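Local coordinates for apicoplast TIC22, putative (PDB 4E6Z), which is an essential chaperone required for protein import into the apicoplast, the relict plastid of the malaria parasite Plasmodium falciparum, at residues K172-L175 and Q176-L179; V240-M243 and V244-I247; V258-T261 and Q262-K265. One frame throughout, in Å; residues are numbered along the deposited sequence.

Contact 1. Residues K172-L175 and Q176-L179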
ATOM      1  N   LYS A 172       4.505  -3.395   6.901  1.00 38.65           N
ATOM      2  CA  LYS A 172       4.711  -3.774   8.293  1.00 47.64           C
ATOM      3  C   LYS A 172       5.316  -2.611   9.081  1.00 44.46           C
ATOM      4  O   LYS A 172       4.928  -2.350  10.215  1.00 42.96           O
ATOM      5  CB  LYS A 172       5.621  -4.998   8.376  1.00 50.41           C
ATOM      6  CG  LYS A 172       5.830  -5.536   9.777  1.00 68.25           C
ATOM      7  CD  LYS A 172       6.956  -6.557   9.803  1.00 79.63           C
ATOM      8  CE  LYS A 172       7.053  -7.244  11.154  1.00 92.44           C
ATOM      9  NZ  LYS A 172       5.867  -8.107  11.430  1.00 96.20           N
ATOM     10  N   ARG A 173       6.262  -1.916   8.460  1.00 49.36           N
ATOM     11  CA  ARG A 173       6.975  -0.821   9.105  1.00 52.32           C
ATOM     12  C   ARG A 173       6.091   0.423   9.297  1.00 49.21           C
ATOM     13  O   ARG A 173       6.256   1.165  10.261  1.00 43.38           O
ATOM     14  CB  ARG A 173       8.231  -0.472   8.300  1.00 56.98           C
ATOM     15  CG  ARG A 173       9.077   0.631   8.907  1.00 67.66           C
ATOM     16  CD  ARG A 173      10.254   0.984   8.010  1.00 77.68           C
ATOM     17  NE  ARG A 173       9.821   1.452   6.696  1.00 84.82           N
ATOM     18  CZ  ARG A 173      10.602   2.096   5.833  1.00 87.99           C
ATOM     19  NH1 ARG A 173      11.863   2.363   6.147  1.00 97.12           N
ATOM     20  NH2 ARG A 173      10.118   2.482   4.659  1.00 81.93           N
ATOM     21  N   GLN A 174       5.159   0.652   8.377  1.00 44.21           N
ATOM     22  CA  GLN A 174       4.266   1.800   8.485  1.00 43.14           C
ATOM     23  C   GLN A 174       3.152   1.559   9.503  1.00 45.60           C
ATOM     24  O   GLN A 174       2.700   2.494  10.164  1.00 55.73           O
ATOM     25  CB  GLN A 174       3.681   2.179   7.119  1.00 38.23           C
ATOM     26  CG  GLN A 174       4.730   2.519   6.066  1.00 36.12           C
ATOM     27  CD  GLN A 174       5.758   3.527   6.558  1.00 43.80           C
ATOM     28  OE1 GLN A 174       5.426   4.489   7.253  1.00 43.00           O
ATOM     29  NE2 GLN A 174       7.016   3.308   6.198  1.00 36.56           N
ATOM     30  N   LEU A 175       2.708   0.312   9.632  1.00 45.19           N
ATOM     31  CA  LEU A 175       1.723  -0.036  10.651  1.00 46.67           C
ATOM     32  C   LEU A 175       2.290   0.245  12.029  1.00 51.87           C
ATOM     33  O   LEU A 175       1.582   0.714  12.921  1.00 52.38           O
ATOM     34  CB  LEU A 175       1.319  -1.504  10.544  1.00 47.57           C
ATOM     35  CG  LEU A 175       0.244  -1.839   9.509  1.00 48.64           C
ATOM     36  CD1 LEU A 175       0.247  -3.339   9.189  1.00 51.04           C
ATOM     37  CD2 LEU A 175      -1.117  -1.382  10.014  1.00 41.18           C
ATOM     38  N   GLN A 176       3.574  -0.040  12.197  1.00 46.95           N
ATOM     39  CA  GLN A 176       4.257   0.285  13.436  1.00 58.80           C
ATOM     40  C   GLN A 176       4.362   1.797  13.625  1.00 60.28           C
ATOM     41  O   GLN A 176       4.073   2.319  14.702  1.00 64.20           O
ATOM     42  CB  GLN A 176       5.647  -0.345  13.471  1.00 64.39           C
ATOM     43  CG  GLN A 176       6.351  -0.161  14.802  1.00 73.55           C
ATOM     44  CD  GLN A 176       5.508  -0.626  15.980  1.00 76.11           C
ATOM     45  OE1 GLN A 176       5.256  -1.824  16.152  1.00 64.59           O
ATOM     46  NE2 GLN A 176       5.072   0.325  16.805  1.00 76.32           N
ATOM     47  N   ASN A 177       4.784   2.496  12.576  1.00 52.16           N
ATOM     48  CA  ASN A 177       4.900   3.951  12.618  1.00 57.01           C
ATOM     49  C   ASN A 177       3.585   4.622  13.002  1.00 58.81           C
ATOM     50  O   ASN A 177       3.573   5.645  13.689  1.00 59.41           O
ATOM     51  CB  ASN A 177       5.382   4.487  11.267  1.00 51.33           C
ATOM     52  CG  ASN A 177       6.850   4.208  11.020  1.00 50.67           C
ATOM     53  OD1 ASN A 177       7.606   3.951  11.950  1.00 59.29           O
ATOM     54  ND2 ASN A 177       7.263   4.271   9.762  1.00 50.99           N
ATOM     55  N   ALA A 178       2.478   4.033  12.560  1.00 57.65           N
ATOM     56  CA  ALA A 178       1.158   4.619  12.757  1.00 55.68           C
ATOM     57  C   ALA A 178       0.647   4.476  14.192  1.00 65.46           C
ATOM     58  O   ALA A 178      -0.135   5.302  14.661  1.00 67.39           O
ATOM     59  CB  ALA A 178       0.161   4.021  11.775  1.00 46.02           C
ATOM     60  N   LEU A 179       1.086   3.428  14.881  1.00 64.42           N
ATOM     61  CA  LEU A 179       0.640   3.176  16.249  1.00 68.44           C
ATOM     62  C   LEU A 179       0.907   4.367  17.155  1.00 71.75           C
ATOM     63  O   LEU A 179       0.098   4.690  18.020  1.00 73.54           O
ATOM     64  CB  LEU A 179       1.316   1.932  16.819  1.00 72.92           C
ATOM     65  CG  LEU A 179       0.737   0.609  16.331  1.00 70.72           C
ATOM     66  CD1 LEU A 179       1.409  -0.551  17.037  1.00 71.74           C
ATOM     67  CD2 LEU A 179      -0.762   0.592  16.566  1.00 72.37           C
TER
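Two N-H groups meet the side-chain oxygen of Gln174. One is ND2 of Asn177, 3.1 Å from Gln174 OE1, with a nearly straight N-H...O angle of 165°. The other is the backbone N of Leu216, at the start of helix 216-227. The Asn177 donor does not sit on a lone pair of OE1. It stands above the plane of the Gln174 amide, while OE1 lies close to the plane of the Asn177 amide. The two amide planes are turned 66° apart. The Gln174 chain reaches OE1 back to this point through a bend at chi2 (-50°). The other end of its amide, NE2, donates to Glu217, so both polar atoms of this buried side chain are used and its flip is fixed.

The Gln174-Asn177 bond is an i to i+3 side-chain contact within the short helix 172-179; the bonds to Leu216 and Glu217 tie it to helix 216-227. The backbone beneath is helical: Asn177 N bonds to Arg173 O at 3.0 Å and Ala178 N to Gln174 O at 2.9 Å. The bonds from Gln176 N to Lys172 O and from Leu179 N to Leu175 O are weak. Arg173 and Asn177 run side by side and point the same way, with CG of Arg173 4.2 Å from ND2 of Asn177. The arginine then continues toward Asp215 and Glu217, with which it forms long, weak ion pairs. One turn on from Gln174, Ala178 rests on Pro193 and Phe195 of strand 193-203; Gln174 touches Phe195 too. Leu175 touches Pro193 and Leu190, and Leu179 also packs against Leu190.

Contact 2. Residues V240-M243 and V244-I247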
ATOM      1  N   VAL A 240      -3.063  10.153  11.167  1.00 55.55           N
ATOM      2  CA  VAL A 240      -3.192   8.888  10.454  1.00 53.92           C
ATOM      3  C   VAL A 240      -4.624   8.687   9.979  1.00 55.63           C
ATOM      4  O   VAL A 240      -5.577   8.978  10.702  1.00 57.69           O
ATOM      5  CB  VAL A 240      -2.769   7.697  11.341  1.00 50.32           C
ATOM      6  CG1 VAL A 240      -3.021   6.370  10.629  1.00 44.11           C
ATOM      7  CG2 VAL A 240      -1.308   7.822  11.725  1.00 56.03           C
ATOM      8  N   LEU A 241      -4.772   8.194   8.756  1.00 63.34           N
ATOM      9  CA  LEU A 241      -6.089   7.899   8.214  1.00 59.52           C
ATOM     10  C   LEU A 241      -6.155   6.466   7.702  1.00 54.85           C
ATOM     11  O   LEU A 241      -5.128   5.833   7.452  1.00 47.23           O
ATOM     12  CB  LEU A 241      -6.445   8.881   7.096  1.00 56.49           C
ATOM     13  CG  LEU A 241      -6.618  10.344   7.514  1.00 61.55           C
ATOM     14  CD1 LEU A 241      -6.746  11.237   6.297  1.00 67.99           C
ATOM     15  CD2 LEU A 241      -7.824  10.503   8.427  1.00 60.57           C
ATOM     16  N   ASN A 242      -7.372   5.959   7.551  1.00 56.58           N
ATOM     17  CA  ASN A 242      -7.582   4.623   7.015  1.00 48.42           C
ATOM     18  C   ASN A 242      -7.835   4.696   5.515  1.00 52.12           C
ATOM     19  O   ASN A 242      -8.885   5.171   5.081  1.00 52.37           O
ATOM     20  CB  ASN A 242      -8.755   3.949   7.725  1.00 48.61           C
ATOM     21  CG  ASN A 242      -9.079   2.583   7.148  1.00 65.84           C
ATOM     22  OD1 ASN A 242      -8.222   1.919   6.562  1.00 67.94           O
ATOM     23  ND2 ASN A 242     -10.327   2.153   7.317  1.00 69.07           N
HETATM   24  N   MSE A 243      -6.864   4.239   4.726  1.00 47.97           N
HETATM   25  CA  MSE A 243      -6.940   4.342   3.268  1.00 57.08           C
HETATM   26  C   MSE A 243      -8.290   3.887   2.729  1.00 66.67           C
HETATM   27  O   MSE A 243      -8.816   4.470   1.783  1.00 64.45           O
HETATM   28  CB  MSE A 243      -5.829   3.531   2.600  1.00 53.92           C
HETATM   29  CG  MSE A 243      -5.876   3.599   1.084  1.00 58.85           C
HETATM   30 SE   MSE A 243      -5.167   2.001   0.218  1.00 68.89          SE
HETATM   31  CE  MSE A 243      -6.327   0.668   1.045  1.00 73.98           C
ATOM     32  N   VAL A 244      -8.843   2.841   3.334  1.00 68.02           N
ATOM     33  CA  VAL A 244     -10.136   2.311   2.915  1.00 75.08           C
ATOM     34  C   VAL A 244     -11.254   3.346   3.031  1.00 82.32           C
ATOM     35  O   VAL A 244     -12.033   3.533   2.095  1.00 92.53           O
ATOM     36  CB  VAL A 244     -10.515   1.049   3.713  1.00 75.77           C
ATOM     37  CG1 VAL A 244     -12.016   0.797   3.635  1.00 79.99           C
ATOM     38  CG2 VAL A 244      -9.729  -0.152   3.202  1.00 65.23           C
ATOM     39  N   ASP A 245     -11.329   4.017   4.176  1.00 77.96           N
ATOM     40  CA  ASP A 245     -12.349   5.036   4.404  1.00 81.02           C
ATOM     41  C   ASP A 245     -12.258   6.153   3.373  1.00 88.76           C
ATOM     42  O   ASP A 245     -13.253   6.806   3.062  1.00 97.64           O
ATOM     43  CB  ASP A 245     -12.216   5.628   5.810  1.00 86.66           C
ATOM     44  CG  ASP A 245     -12.560   4.632   6.902  1.00100.08           C
ATOM     45  OD1 ASP A 245     -12.901   3.474   6.577  1.00106.87           O
ATOM     46  OD2 ASP A 245     -12.489   5.010   8.091  1.00100.94           O
ATOM     47  N   LEU A 246     -11.058   6.368   2.848  1.00 82.58           N
ATOM     48  CA  LEU A 246     -10.826   7.444   1.894  1.00 79.33           C
ATOM     49  C   LEU A 246     -11.362   7.113   0.506  1.00 75.32           C
ATOM     50  O   LEU A 246     -11.701   8.008  -0.265  1.00 79.01           O
ATOM     51  CB  LEU A 246      -9.339   7.787   1.827  1.00 79.40           C
ATOM     52  CG  LEU A 246      -8.793   8.399   3.116  1.00 77.53           C
ATOM     53  CD1 LEU A 246      -7.275   8.406   3.118  1.00 80.58           C
ATOM     54  CD2 LEU A 246      -9.351   9.803   3.317  1.00 76.95           C
ATOM     55  N   ILE A 247     -11.434   5.827   0.190  1.00 76.60           N
ATOM     56  CA  ILE A 247     -11.992   5.397  -1.085  1.00 82.19           C
ATOM     57  C   ILE A 247     -13.455   5.819  -1.201  1.00 86.92           C
ATOM     58  O   ILE A 247     -13.934   6.161  -2.283  1.00 87.71           O
ATOM     59  CB  ILE A 247     -11.894   3.868  -1.265  1.00 72.94           C
ATOM     60  CG1 ILE A 247     -10.523   3.467  -1.811  1.00 76.01           C
ATOM     61  CG2 ILE A 247     -12.958   3.384  -2.229  1.00 71.31           C
ATOM     62  CD1 ILE A 247      -9.357   3.954  -0.996  1.00 74.01           C
TER
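Asn242 caps the short helix 243-247 as strand 238-242 ends. Its OD1 accepts a weak bond from Val244 N at 3.4 Å. The first torsion puts CG opposite the backbone N (chi1 176°), and the amide then lies alongside Val244, pointing the same way. OD1 has a second weak donor, Tyr192 N, so one oxygen serves two backbone N-H groups. The other end of the amide, ND2, is 3.0 Å from OD1 of Asp245. The amide and carboxylate planes are 66° apart there.

The backbone oxygen of Asn242 also works twice. Asp245 N gives it a bent, weak bond at 2.9 Å, and Leu246 N a weak one at 3.3 Å. Inside the turn, Ile247 N bonds to Val244 O at 3.0 Å. With most of its bonds weak, this is a loosely wound helical turn.

A few apolar contacts accompany the turn. Leu241 CB meets CD1 of Leu246 at 4.1 Å. The selenomethionine Met243 bends at chi3 (57°), and its CE comes to 4.1 Å from CG2 of Val244. Met243 and Ile247 run side by side.

Strand 238-242 is an outermost strand of the four-stranded mixed sheet and pairs with 193-203. Leu241 and Leu246 both rest on Val194 of that strand. Leu246 also reaches Phe255, and Met243 reaches Phe257, both on strand 255-258 at the opposite edge of the sheet.

Contact 3. Residues V258-T261 and Q262-K265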
ATOM      1  N   VAL A 258       0.352   9.741  -2.289  1.00 47.75           N
ATOM      2  CA  VAL A 258       1.780   9.656  -2.562  1.00 45.65           C
ATOM      3  C   VAL A 258       2.306   8.272  -2.180  1.00 51.51           C
ATOM      4  O   VAL A 258       2.479   7.968  -1.000  1.00 47.32           O
ATOM      5  CB  VAL A 258       2.582  10.732  -1.804  1.00 50.11           C
ATOM      6  CG1 VAL A 258       4.064  10.609  -2.138  1.00 46.42           C
ATOM      7  CG2 VAL A 258       2.061  12.140  -2.129  1.00 45.46           C
ATOM      8  N   PRO A 259       2.560   7.427  -3.188  1.00 57.92           N
ATOM      9  CA  PRO A 259       3.058   6.068  -2.960  1.00 51.55           C
ATOM     10  C   PRO A 259       4.391   6.065  -2.221  1.00 46.58           C
ATOM     11  O   PRO A 259       5.140   7.036  -2.287  1.00 51.26           O
ATOM     12  CB  PRO A 259       3.264   5.527  -4.380  1.00 54.11           C
ATOM     13  CG  PRO A 259       2.430   6.396  -5.259  1.00 54.84           C
ATOM     14  CD  PRO A 259       2.430   7.740  -4.622  1.00 60.32           C
ATOM     15  N   SER A 260       4.678   4.977  -1.522  1.00 50.40           N
ATOM     16  CA  SER A 260       5.997   4.779  -0.943  1.00 54.60           C
ATOM     17  C   SER A 260       7.040   4.953  -2.035  1.00 48.94           C
ATOM     18  O   SER A 260       6.995   4.262  -3.051  1.00 47.88           O
ATOM     19  CB  SER A 260       6.105   3.374  -0.346  1.00 51.04           C
ATOM     20  OG  SER A 260       7.440   3.080   0.026  1.00 48.48           O
ATOM     21  N   THR A 261       7.973   5.881  -1.841  1.00 54.35           N
ATOM     22  CA  THR A 261       9.012   6.101  -2.842  1.00 55.84           C
ATOM     23  C   THR A 261       9.859   4.841  -3.024  1.00 53.17           C
ATOM     24  O   THR A 261      10.414   4.604  -4.095  1.00 53.81           O
ATOM     25  CB  THR A 261       9.921   7.298  -2.493  1.00 55.76           C
ATOM     26  OG1 THR A 261      10.617   7.038  -1.268  1.00 62.46           O
ATOM     27  CG2 THR A 261       9.100   8.574  -2.356  1.00 59.40           C
ATOM     28  N   GLN A 262       9.951   4.035  -1.973  1.00 48.60           N
ATOM     29  CA  GLN A 262      10.666   2.766  -2.059  1.00 56.03           C
ATOM     30  C   GLN A 262       9.923   1.750  -2.927  1.00 53.37           C
ATOM     31  O   GLN A 262      10.528   1.086  -3.768  1.00 56.16           O
ATOM     32  CB  GLN A 262      10.937   2.191  -0.668  1.00 57.65           C
ATOM     33  CG  GLN A 262      12.132   2.814   0.031  1.00 64.17           C
ATOM     34  CD  GLN A 262      12.640   1.960   1.176  1.00 76.29           C
ATOM     35  OE1 GLN A 262      11.881   1.213   1.796  1.00 80.16           O
ATOM     36  NE2 GLN A 262      13.936   2.060   1.458  1.00 79.43           N
ATOM     37  N   SER A 263       8.613   1.635  -2.722  1.00 48.02           N
ATOM     38  CA  SER A 263       7.793   0.761  -3.551  1.00 43.55           C
ATOM     39  C   SER A 263       7.967   1.098  -5.027  1.00 51.46           C
ATOM     40  O   SER A 263       8.122   0.207  -5.866  1.00 44.39           O
ATOM     41  CB  SER A 263       6.316   0.876  -3.172  1.00 42.81           C
ATOM     42  OG  SER A 263       6.088   0.417  -1.853  1.00 53.98           O
ATOM     43  N   VAL A 264       7.943   2.389  -5.341  1.00 47.13           N
ATOM     44  CA  VAL A 264       8.072   2.838  -6.724  1.00 47.18           C
ATOM     45  C   VAL A 264       9.472   2.550  -7.261  1.00 51.46           C
ATOM     46  O   VAL A 264       9.632   2.029  -8.365  1.00 54.17           O
ATOM     47  CB  VAL A 264       7.755   4.339  -6.871  1.00 46.55           C
ATOM     48  CG1 VAL A 264       8.013   4.799  -8.297  1.00 43.49           C
ATOM     49  CG2 VAL A 264       6.315   4.614  -6.472  1.00 43.40           C
ATOM     50  N   LYS A 265      10.479   2.888  -6.466  1.00 50.04           N
ATOM     51  CA  LYS A 265      11.869   2.642  -6.821  1.00 58.35           C
ATOM     52  C   LYS A 265      12.106   1.151  -7.070  1.00 66.63           C
ATOM     53  O   LYS A 265      12.943   0.771  -7.887  1.00 65.87           O
ATOM     54  CB  LYS A 265      12.768   3.135  -5.689  1.00 67.16           C
ATOM     55  CG  LYS A 265      14.058   3.797  -6.128  1.00 79.30           C
ATOM     56  CD  LYS A 265      14.505   4.810  -5.084  1.00 86.24           C
ATOM     57  CE  LYS A 265      14.372   4.242  -3.676  1.00 85.70           C
ATOM     58  NZ  LYS A 265      14.556   5.287  -2.627  1.00 89.36           N
TER
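The backbone leaves strand 255-258 extended through Pro259 and Ser260 and turns helical at Thr261. Ser260 is the N-cap of helix 261-272. Its OG takes weak bonds from two N-H groups of the first turn, Gln262 N and Ser263 N, each at 3.3 Å. The bond from Ser263 is the straighter, at 168° against 125°. With OG opposite its own backbone N (chi1 170°), it faces both N-H groups. Its stronger partner is the carboxylate of Asp215, which ties the cap to the residues just before helix 216-227. Nearby, Asp218 of that helix accepts from Thr261 N.

The i to i+4 backbone bonds begin at the cap residue itself. Val264 N donates to Ser260 O at 3.1 Å and Lys265 N to Thr261 O at 2.9 Å. The Ser263 side chain lies against the cap: its OG is 3.3 Å from CB of Ser260. That hydroxyl bonds to Leu104 O, ahead of helix 106-119. Ser263 also touches Pro78 and Phe80 of strand 78-83, and Pro259 touches Pro78. Gln262 leads its amide away from the turn and packs on Tyr107. The helix start thus touches strand 78-83 and the start of helix 106-119, both far from it in sequence. Across the turn from residue 259 to 264, the proline ring meets the valine through one methyl group: CB of Pro259 is 3.8 Å from CG2 of Val264.

In the fold
Contact 1 comes first along the chain, within helix 172-179. Contact 2 follows where strand 238-242 passes into helix 243-247, and contact 3 where strand 255-258 passes into helix 261-272. Each joins two consecutive four-residue segments and closes no long loop. They stand in series and neither nest nor cross. Contacts 1 and 2 touch where Ala178 O packs on CG2 of Val240. Contacts 1 and 3 touch where Arg173 NH2 packs near OE1 of Gln262. Asp215 also lies between these two, with a hydrogen bond from Ser260 and a long, weak ion pair with Arg173. Contacts 2 and 3 do not touch, but each lies where an outermost strand of the same four-stranded sheet gives way to a helix.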